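Local coordinates for protein nudix hydrolase DR_0079 (Deinococcus radiodurans, PDB 2O5F) that hydrolyses nucleoside di- and triphosphates to monophosphates with the help of magnesium, with a marked preference for CDP and CTP, at residues 90-104 and 116-130. Residues are numbered along the deposited sequence; the frame is centred on the assembly and turned at random.
Sequences LNVEIDALSWRPLAS and MCVYELRSDATPIFN
Arg100 and Glu120 exchange backbone hydrogen bonds at the middle of an antiparallel beta hairpin, strands 98-105 and 115-122 of the Nudix fold. Strand 98-105 is outermost in the mixed sheet. A classic beta bulge interrupts the pairing: Leu102 N and Ala103 N both donate to Val118 O, at 2.6 and 3.1 Å from it.

Trp99 and Leu121 lie on one face, next to helix 78-90 of the Nudix box. Val92 and Ile94, from the segment before the strand, pack onto it. Leu121 CD1 touches Trp99 CB at 3.5 Å and its CD2 meets Val92 CG1 at 3.8 Å. Ile94 CD1 lies over one face of the Trp99 ring, toward its rim. Trp99 CZ3 approaches Tyr119 CD1 at 3.6 Å, the ring planes 79° apart, and both rings also meet Phe82. Replacing Trp99 by an alanine would take away the indole, which is likely to leave a gap between Ile94 and Tyr119 and Phe82 without its edge-to-face partner.

On the other face Arg100 and Glu120 run side by side, guanidinium and carboxylate planes 71° apart. With Arg100 CG between its backbone N and carbonyl carbon (chi1 71°), the extended chain brings NH1 to 2.8 Å from Glu120 OE1. This salt bridge is weak as a hydrogen bond. Arg42 also pairs with Glu120 OE1, while Tyr167 bonds OE2.

Beyond the strands, Leu90 packs on Pro127. A water bridges the backbones, donating to Leu90 O and accepting from Ile128 N at 2.9 Å.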
loop_
_atom_site.group_PDB
_atom_site.type_symbol
_atom_site.label_atom_id
_atom_site.label_comp_id
_atom_site.label_asym_id
_atom_site.label_seq_id
_atom_site.Cartn_x
_atom_site.Cartn_y
_atom_site.Cartn_z
ATOM N N LEU A 90 6.872 8.949 -2.422
ATOM C CA LEU A 90 7.891 8.646 -3.427
ATOM C C LEU A 90 8.190 9.792 -4.377
ATOM O O LEU A 90 9.054 9.661 -5.244
ATOM C CB LEU A 90 7.454 7.432 -4.258
ATOM C CG LEU A 90 7.139 6.101 -3.563
ATOM C CD1 LEU A 90 6.927 5.028 -4.638
ATOM C CD2 LEU A 90 8.286 5.684 -2.644
ATOM N N ASN A 91 7.493 10.912 -4.204
ATOM C CA ASN A 91 7.660 12.067 -5.079
ATOM C C ASN A 91 7.434 11.637 -6.516
ATOM O O ASN A 91 8.154 12.051 -7.425
ATOM C CB ASN A 91 9.058 12.676 -4.940
ATOM C CG ASN A 91 9.226 13.434 -3.651
ATOM O OD1 ASN A 91 10.036 13.069 -2.799
ATOM N ND2 ASN A 91 8.452 14.495 -3.494
ATOM N N VAL A 92 6.434 10.787 -6.705
ATOM C CA VAL A 92 6.093 10.285 -8.024
ATOM C C VAL A 92 4.713 10.765 -8.458
ATOM O O VAL A 92 3.769 10.783 -7.668
ATOM C CB VAL A 92 6.103 8.739 -8.052
ATOM C CG1 VAL A 92 5.594 8.237 -9.389
ATOM C CG2 VAL A 92 7.523 8.226 -7.807
ATOM N N GLU A 93 4.615 11.162 -9.720
ATOM C CA GLU A 93 3.366 11.611 -10.314
ATOM C C GLU A 93 2.857 10.389 -11.079
ATOM O O GLU A 93 3.389 10.061 -12.141
ATOM C CB GLU A 93 3.641 12.752 -11.298
ATOM C CG GLU A 93 4.545 13.853 -10.768
ATOM C CD GLU A 93 3.810 14.866 -9.911
ATOM O OE1 GLU A 93 3.307 14.495 -8.829
ATOM O OE2 GLU A 93 3.731 16.042 -10.326
ATOM N N ILE A 94 1.842 9.711 -10.551
ATOM C CA ILE A 94 1.327 8.515 -11.216
ATOM C C ILE A 94 0.892 8.789 -12.648
ATOM O O ILE A 94 0.975 7.914 -13.507
ATOM C CB ILE A 94 0.141 7.877 -10.437
ATOM C CG1 ILE A 94 -1.057 8.824 -10.412
ATOM C CG2 ILE A 94 0.578 7.540 -9.011
ATOM C CD1 ILE A 94 -2.291 8.213 -9.750
ATOM N N ASP A 95 0.440 10.010 -12.905
ATOM C CA ASP A 95 -0.006 10.381 -14.244
ATOM C C ASP A 95 1.170 10.434 -15.219
ATOM O O ASP A 95 0.982 10.386 -16.433
ATOM C CB ASP A 95 -0.722 11.735 -14.197
ATOM C CG ASP A 95 -1.911 11.729 -13.249
ATOM O OD1 ASP A 95 -2.770 10.830 -13.378
ATOM O OD2 ASP A 95 -1.995 12.623 -12.380
ATOM N N ALA A 96 2.385 10.520 -14.680
ATOM C CA ALA A 96 3.587 10.584 -15.505
ATOM C C ALA A 96 4.152 9.196 -15.787
ATOM O O ALA A 96 5.124 9.049 -16.526
ATOM C CB ALA A 96 4.644 11.444 -14.819
ATOM N N LEU A 97 3.547 8.176 -15.193
ATOM C CA LEU A 97 4.021 6.816 -15.399
ATOM C C LEU A 97 2.865 5.888 -15.745
ATOM O O LEU A 97 1.701 6.287 -15.719
ATOM C CB LEU A 97 4.718 6.308 -14.135
ATOM C CG LEU A 97 5.845 7.166 -13.553
ATOM C CD1 LEU A 97 6.441 6.446 -12.353
ATOM C CD2 LEU A 97 6.914 7.422 -14.602
ATOM N N SER A 98 3.193 4.646 -16.075
ATOM C CA SER A 98 2.176 3.660 -16.397
ATOM C C SER A 98 1.777 2.928 -15.113
ATOM O O SER A 98 2.641 2.487 -14.355
ATOM C CB SER A 98 2.725 2.660 -17.420
ATOM O OG SER A 98 1.858 1.544 -17.559
ATOM N N TRP A 99 0.471 2.823 -14.865
ATOM C CA TRP A 99 -0.045 2.132 -13.683
ATOM C C TRP A 99 -1.421 1.544 -13.953
ATOM O O TRP A 99 -2.086 1.893 -14.928
ATOM C CB TRP A 99 -0.153 3.071 -12.476
ATOM C CG TRP A 99 -1.133 4.196 -12.650
ATOM C CD1 TRP A 99 -0.885 5.412 -13.209
ATOM C CD2 TRP A 99 -2.520 4.213 -12.254
ATOM N NE1 TRP A 99 -2.015 6.184 -13.184
ATOM C CE2 TRP A 99 -3.033 5.476 -12.602
ATOM C CE3 TRP A 99 -3.368 3.282 -11.636
ATOM C CZ2 TRP A 99 -4.365 5.844 -12.361
ATOM C CZ3 TRP A 99 -4.695 3.646 -11.392
ATOM C CH2 TRP A 99 -5.177 4.922 -11.756
ATOM N N ARG A 100 -1.856 0.648 -13.080
ATOM C CA ARG A 100 -3.163 0.045 -13.249
ATOM C C ARG A 100 -3.592 -0.663 -11.981
ATOM O O ARG A 100 -2.759 -1.034 -11.150
ATOM C CB ARG A 100 -3.139 -0.971 -14.396
ATOM C CG ARG A 100 -2.357 -2.234 -14.082
ATOM C CD ARG A 100 -2.629 -3.316 -15.113
ATOM N NE ARG A 100 -2.057 -4.602 -14.726
ATOM C CZ ARG A 100 -0.754 -4.851 -14.647
ATOM N NH1 ARG A 100 0.124 -3.898 -14.932
ATOM N NH2 ARG A 100 -0.329 -6.053 -14.281
ATOM N N PRO A 101 -4.907 -0.831 -11.803
ATOM C CA PRO A 101 -5.416 -1.516 -10.619
ATOM C C PRO A 101 -4.949 -2.963 -10.720
ATOM O O PRO A 101 -5.148 -3.616 -11.745
ATOM C CB PRO A 101 -6.926 -1.392 -10.776
ATOM C CG PRO A 101 -7.078 -0.085 -11.484
ATOM C CD PRO A 101 -6.003 -0.175 -12.540
ATOM N N LEU A 102 -4.315 -3.461 -9.669
ATOM C CA LEU A 102 -3.834 -4.831 -9.687
ATOM C C LEU A 102 -4.903 -5.753 -9.106
ATOM O O LEU A 102 -5.181 -6.827 -9.646
ATOM C CB LEU A 102 -2.539 -4.932 -8.881
ATOM C CG LEU A 102 -1.624 -6.132 -9.133
ATOM C CD1 LEU A 102 -1.175 -6.147 -10.592
ATOM C CD2 LEU A 102 -0.416 -6.045 -8.209
ATOM N N ALA A 103 -5.513 -5.320 -8.011
ATOM C CA ALA A 103 -6.546 -6.105 -7.359
ATOM C C ALA A 103 -7.256 -5.297 -6.289
ATOM O O ALA A 103 -6.812 -4.214 -5.914
ATOM C CB ALA A 103 -5.934 -7.358 -6.733
ATOM N N SER A 104 -8.365 -5.844 -5.806
ATOM C CA SER A 104 -9.165 -5.229 -4.752
ATOM C C SER A 104 -9.439 -6.323 -3.722
ATOM O O SER A 104 -9.712 -7.464 -4.090
ATOM C CB SER A 104 -10.485 -4.706 -5.326
ATOM O OG SER A 104 -10.261 -3.625 -6.219
ATOM N N MET A 116 -9.335 -2.476 0.365
ATOM C CA MET A 116 -8.271 -1.842 -0.374
ATOM C C MET A 116 -8.224 -2.123 -1.852
ATOM O O MET A 116 -8.772 -3.107 -2.353
ATOM C CB MET A 116 -6.924 -2.264 0.214
ATOM C CG MET A 116 -6.670 -3.767 0.154
ATOM S SD MET A 116 -5.027 -4.213 0.769
ATOM C CE MET A 116 -5.240 -4.094 2.539
ATOM N N CYS A 117 -7.559 -1.214 -2.542
ATOM C CA CYS A 117 -7.313 -1.375 -3.949
ATOM C C CYS A 117 -5.794 -1.394 -3.975
ATOM O O CYS A 117 -5.142 -0.568 -3.320
ATOM C CB CYS A 117 -7.827 -0.196 -4.767
ATOM S SG CYS A 117 -7.631 -0.473 -6.537
ATOM N N VAL A 118 -5.244 -2.358 -4.703
ATOM C CA VAL A 118 -3.804 -2.508 -4.843
ATOM C C VAL A 118 -3.493 -2.149 -6.291
ATOM O O VAL A 118 -4.171 -2.606 -7.211
ATOM C CB VAL A 118 -3.354 -3.963 -4.568
ATOM C CG1 VAL A 118 -1.832 -4.043 -4.497
ATOM C CG2 VAL A 118 -3.975 -4.463 -3.272
ATOM N N TYR A 119 -2.482 -1.313 -6.480
ATOM C CA TYR A 119 -2.084 -0.864 -7.808
ATOM C C TYR A 119 -0.675 -1.310 -8.134
ATOM O O TYR A 119 0.094 -1.673 -7.247
ATOM C CB TYR A 119 -2.109 0.660 -7.864
ATOM C CG TYR A 119 -3.445 1.269 -7.563
ATOM C CD1 TYR A 119 -4.421 1.382 -8.556
ATOM C CD2 TYR A 119 -3.744 1.737 -6.281
ATOM C CE1 TYR A 119 -5.655 1.952 -8.281
ATOM C CE2 TYR A 119 -4.978 2.305 -5.999
ATOM C CZ TYR A 119 -5.924 2.410 -7.000
ATOM O OH TYR A 119 -7.145 2.984 -6.720
ATOM N N GLU A 120 -0.337 -1.279 -9.416
ATOM C CA GLU A 120 1.014 -1.611 -9.830
ATOM C C GLU A 120 1.508 -0.434 -10.665
ATOM O O GLU A 120 0.859 -0.035 -11.632
ATOM C CB GLU A 120 1.055 -2.898 -10.658
ATOM C CG GLU A 120 2.461 -3.247 -11.126
ATOM C CD GLU A 120 2.527 -4.550 -11.895
ATOM O OE1 GLU A 120 1.991 -4.600 -13.025
ATOM O OE2 GLU A 120 3.106 -5.522 -11.361
ATOM N N LEU A 121 2.640 0.133 -10.262
ATOM C CA LEU A 121 3.252 1.261 -10.956
ATOM C C LEU A 121 4.444 0.680 -11.713
ATOM O O LEU A 121 5.180 -0.145 -11.170
ATOM C CB LEU A 121 3.734 2.299 -9.933
ATOM C CG LEU A 121 3.856 3.776 -10.327
ATOM C CD1 LEU A 121 2.460 4.344 -10.559
ATOM C CD2 LEU A 121 4.552 4.562 -9.208
ATOM N N ARG A 122 4.631 1.089 -12.966
ATOM C CA ARG A 122 5.748 0.584 -13.765
ATOM C C ARG A 122 6.842 1.633 -13.963
ATOM O O ARG A 122 6.582 2.723 -14.476
ATOM C CB ARG A 122 5.255 0.112 -15.143
ATOM C CG ARG A 122 4.160 -0.947 -15.125
ATOM C CD ARG A 122 4.533 -2.115 -14.223
ATOM N NE ARG A 122 5.864 -2.630 -14.526
ATOM C CZ ARG A 122 6.161 -3.358 -15.595
ATOM N NH1 ARG A 122 5.213 -3.669 -16.472
ATOM N NH2 ARG A 122 7.406 -3.766 -15.793
ATOM N N SER A 123 8.065 1.290 -13.565
ATOM C CA SER A 123 9.205 2.179 -13.714
ATOM C C SER A 123 10.513 1.471 -13.413
ATOM O O SER A 123 10.579 0.628 -12.515
ATOM C CB SER A 123 9.095 3.384 -12.781
ATOM O OG SER A 123 10.217 4.244 -12.943
ATOM N N ASP A 124 11.552 1.808 -14.168
ATOM C CA ASP A 124 12.862 1.222 -13.933
ATOM C C ASP A 124 13.718 2.187 -13.123
ATOM O O ASP A 124 14.820 1.850 -12.718
ATOM C CB ASP A 124 13.556 0.895 -15.259
ATOM C CG ASP A 124 13.085 -0.420 -15.851
ATOM O OD1 ASP A 124 13.245 -1.457 -15.185
ATOM O OD2 ASP A 124 12.554 -0.422 -16.975
ATOM N N ALA A 125 13.201 3.389 -12.886
ATOM C CA ALA A 125 13.934 4.389 -12.127
ATOM C C ALA A 125 13.708 4.228 -10.630
ATOM O O ALA A 125 12.601 3.909 -10.184
ATOM C CB ALA A 125 13.511 5.790 -12.556
ATOM N N THR A 126 14.768 4.437 -9.855
ATOM C CA THR A 126 14.663 4.358 -8.405
ATOM C C THR A 126 14.045 5.683 -7.979
ATOM O O THR A 126 14.519 6.749 -8.364
ATOM C CB THR A 126 16.033 4.207 -7.741
ATOM O OG1 THR A 126 16.627 2.966 -8.143
ATOM C CG2 THR A 126 15.885 4.229 -6.221
ATOM N N PRO A 127 12.962 5.631 -7.193
ATOM C CA PRO A 127 12.266 6.827 -6.719
ATOM C C PRO A 127 13.107 7.726 -5.817
ATOM O O PRO A 127 13.949 7.249 -5.047
ATOM C CB PRO A 127 11.071 6.261 -5.952
ATOM C CG PRO A 127 10.869 4.914 -6.556
ATOM C CD PRO A 127 12.270 4.417 -6.740
ATOM N N ILE A 128 12.873 9.027 -5.930
ATOM C CA ILE A 128 13.554 10.004 -5.083
ATOM C C ILE A 128 12.571 10.112 -3.929
ATOM O O ILE A 128 11.800 11.064 -3.834
ATOM C CB ILE A 128 13.677 11.365 -5.783
ATOM C CG1 ILE A 128 14.309 11.177 -7.170
ATOM C CG2 ILE A 128 14.529 12.318 -4.945
ATOM C CD1 ILE A 128 15.646 10.483 -7.148
ATOM N N PHE A 129 12.608 9.110 -3.065
ATOM C CA PHE A 129 11.700 9.015 -1.932
ATOM C C PHE A 129 11.854 10.100 -0.872
ATOM O O PHE A 129 12.878 10.775 -0.802
ATOM C CB PHE A 129 11.841 7.627 -1.291
ATOM C CG PHE A 129 13.203 7.358 -0.706
ATOM C CD1 PHE A 129 13.509 7.759 0.591
ATOM C CD2 PHE A 129 14.187 6.718 -1.462
ATOM C CE1 PHE A 129 14.771 7.532 1.128
ATOM C CE2 PHE A 129 15.451 6.484 -0.937
ATOM C CZ PHE A 129 15.751 6.891 0.367
ATOM N N ASN A 130 10.809 10.260 -0.065
ATOM C CA ASN A 130 10.795 11.238 1.022
ATOM C C ASN A 130 11.433 10.568 2.240
ATOM O O ASN A 130 10.871 9.629 2.816
ATOM C CB ASN A 130 9.352 11.660 1.320
ATOM C CG ASN A 130 9.237 12.534 2.560
ATOM O OD1 ASN A 130 10.231 13.054 3.067
ATOM N ND2 ASN A 130 8.013 12.700 3.051
HETATM O O HOH W 1 10.624 9.954 -7.538
#